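Mannose-specific lectin 3 chain 2 (Crocus vernus, PDB 3MEZ) probably binds mannose as the domain 2 chain of a heterotetrameric bulb-type lectin. Local coordinates at residues 70-73 against 74-78. Numbering follows the deposited sequence.
Sequences DITD and DRLNT. Unlike the reference sequence in segment 74-78: Thr78 (reference Ser). With FMT (formic acid), chain I.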
loop_
_atom_site.group_PDB
_atom_site.type_symbol
_atom_site.label_atom_id
_atom_site.label_comp_id
_atom_site.label_asym_id
_atom_site.label_seq_id
_atom_site.Cartn_x
_atom_site.Cartn_y
_atom_site.Cartn_z
ATOM N N ASP B 70 1.117 3.206 15.656
ATOM C CA ASP B 70 -0.227 3.632 15.987
ATOM C C ASP B 70 -1.278 2.733 15.358
ATOM O O ASP B 70 -1.159 2.397 14.233
ATOM C CB ASP B 70 -0.493 5.062 15.490
ATOM C CG ASP B 70 0.506 6.073 15.997
ATOM O OD1 ASP B 70 0.670 6.173 17.181
ATOM O OD2 ASP B 70 1.131 6.751 15.211
ATOM N N ILE B 71 -2.284 2.362 16.120
ATOM C CA ILE B 71 -3.491 1.809 15.604
ATOM C C ILE B 71 -4.559 2.902 15.611
ATOM O O ILE B 71 -4.886 3.449 16.618
ATOM C CB ILE B 71 -4.001 0.608 16.384
ATOM C CG1 ILE B 71 -2.946 -0.461 16.464
ATOM C CG2 ILE B 71 -5.176 0.076 15.751
ATOM C CD1 ILE B 71 -3.288 -1.575 17.306
ATOM N N THR B 72 -5.077 3.180 14.433
ATOM C CA THR B 72 -5.875 4.328 14.143
ATOM C C THR B 72 -7.221 3.933 13.585
ATOM O O THR B 72 -7.302 3.054 12.807
ATOM C CB THR B 72 -5.138 5.209 13.117
ATOM O OG1 THR B 72 -3.808 5.465 13.559
ATOM C CG2 THR B 72 -5.837 6.490 12.917
ATOM N N ASP B 73 -8.267 4.574 14.034
ATOM C CA ASP B 73 -9.591 4.352 13.490
ATOM C C ASP B 73 -9.945 5.219 12.277
ATOM O O ASP B 73 -9.217 6.077 11.923
ATOM C CB ASP B 73 -10.673 4.389 14.566
ATOM C CG ASP B 73 -10.970 5.779 15.068
ATOM O OD1 ASP B 73 -10.517 6.754 14.557
ATOM O OD2 ASP B 73 -11.650 5.848 16.049
ATOM N N ASP B 74 -11.118 5.011 11.713
ATOM C CA ASP B 74 -11.522 5.754 10.525
ATOM C C ASP B 74 -11.558 7.251 10.762
ATOM O O ASP B 74 -11.352 8.008 9.860
ATOM C CB ASP B 74 -12.836 5.276 9.972
ATOM C CG ASP B 74 -13.109 5.795 8.577
ATOM O OD1 ASP B 74 -14.126 6.417 8.389
ATOM O OD2 ASP B 74 -12.309 5.564 7.694
ATOM N N ARG B 75 -11.795 7.651 11.996
ATOM C CA ARG B 75 -11.917 9.045 12.348
ATOM C C ARG B 75 -10.570 9.657 12.629
ATOM O O ARG B 75 -10.470 10.773 12.969
ATOM C CB ARG B 75 -12.860 9.227 13.530
ATOM C CG ARG B 75 -14.255 8.768 13.259
ATOM C CD ARG B 75 -15.117 8.808 14.470
ATOM N NE ARG B 75 -14.653 9.819 15.394
ATOM C CZ ARG B 75 -14.851 11.129 15.271
ATOM N NH1 ARG B 75 -15.521 11.610 14.247
ATOM N NH2 ARG B 75 -14.353 11.958 16.183
ATOM N N LEU B 76 -9.540 8.866 12.480
ATOM C CA LEU B 76 -8.181 9.237 12.747
ATOM C C LEU B 76 -7.818 9.364 14.229
ATOM O O LEU B 76 -6.827 9.941 14.546
ATOM C CB LEU B 76 -7.761 10.464 11.961
ATOM C CG LEU B 76 -7.818 10.371 10.443
ATOM C CD1 LEU B 76 -7.414 11.639 9.825
ATOM C CD2 LEU B 76 -6.962 9.289 9.928
ATOM N N ASN B 77 -8.629 8.822 15.120
ATOM C CA ASN B 77 -8.261 8.760 16.527
ATOM C C ASN B 77 -7.353 7.548 16.751
ATOM O O ASN B 77 -7.585 6.513 16.210
ATOM C CB ASN B 77 -9.466 8.630 17.466
ATOM C CG ASN B 77 -10.536 9.709 17.272
ATOM O OD1 ASN B 77 -10.254 10.876 17.240
ATOM N ND2 ASN B 77 -11.770 9.277 17.193
ATOM N N THR B 78 -6.338 7.699 17.582
ATOM C CA THR B 78 -5.458 6.605 17.857
ATOM C C THR B 78 -5.997 5.777 19.002
ATOM O O THR B 78 -6.168 6.235 20.067
ATOM C CB THR B 78 -4.065 7.079 18.165
ATOM O OG1 THR B 78 -4.066 7.721 19.422
ATOM C CG2 THR B 78 -3.650 8.063 17.214
HETATM C C FMT I . -13.439 2.066 12.739
HETATM O O1 FMT I . -12.589 2.808 12.294
HETATM O O2 FMT I . -14.579 2.487 12.931
#
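Asp73 folds its carboxylate back over the turn that follows it. With chi1 at 74° the group is tucked over its own backbone, which carries OD1 inward to the amides ahead. Asn77 N donates to Asp73 OD1 at 2.9 Å and reaches it from above the carboxylate plane. Arg75 N makes only a weak bond to the same Asp73 OD1, at 3.0 Å, with the geometry of an Asx turn. The backbone closes the turn as well: Leu76 N reaches Asp73 O at 2.9 Å. A nearly straight bond, 170° at the hydrogen, runs from Asp73 N to Asn77 O at 3.0 Å. Beside it, Thr72 CG2 packs on Leu76 CA at 3.6 Å. Thr72 and Thr78 are an antiparallel non-hydrogen-bonded pair. Asp74 N turns outward to O1 of a formic acid, at 2.7 Å, that probably came from the crystallisation solution. The carboxylate of Asp74 leaves the turn and forms a salt bridge with Arg62 of the second subunit. Leu76 of that subunit packs on Thr72 and Thr78. The whole is a 3:5 beta hairpin with a type I turn and a G1 beta bulge, Leu76 taking the usual glycine position with positive phi. It links strands 69-72 and 78-81 in the bulb-type lectin domain.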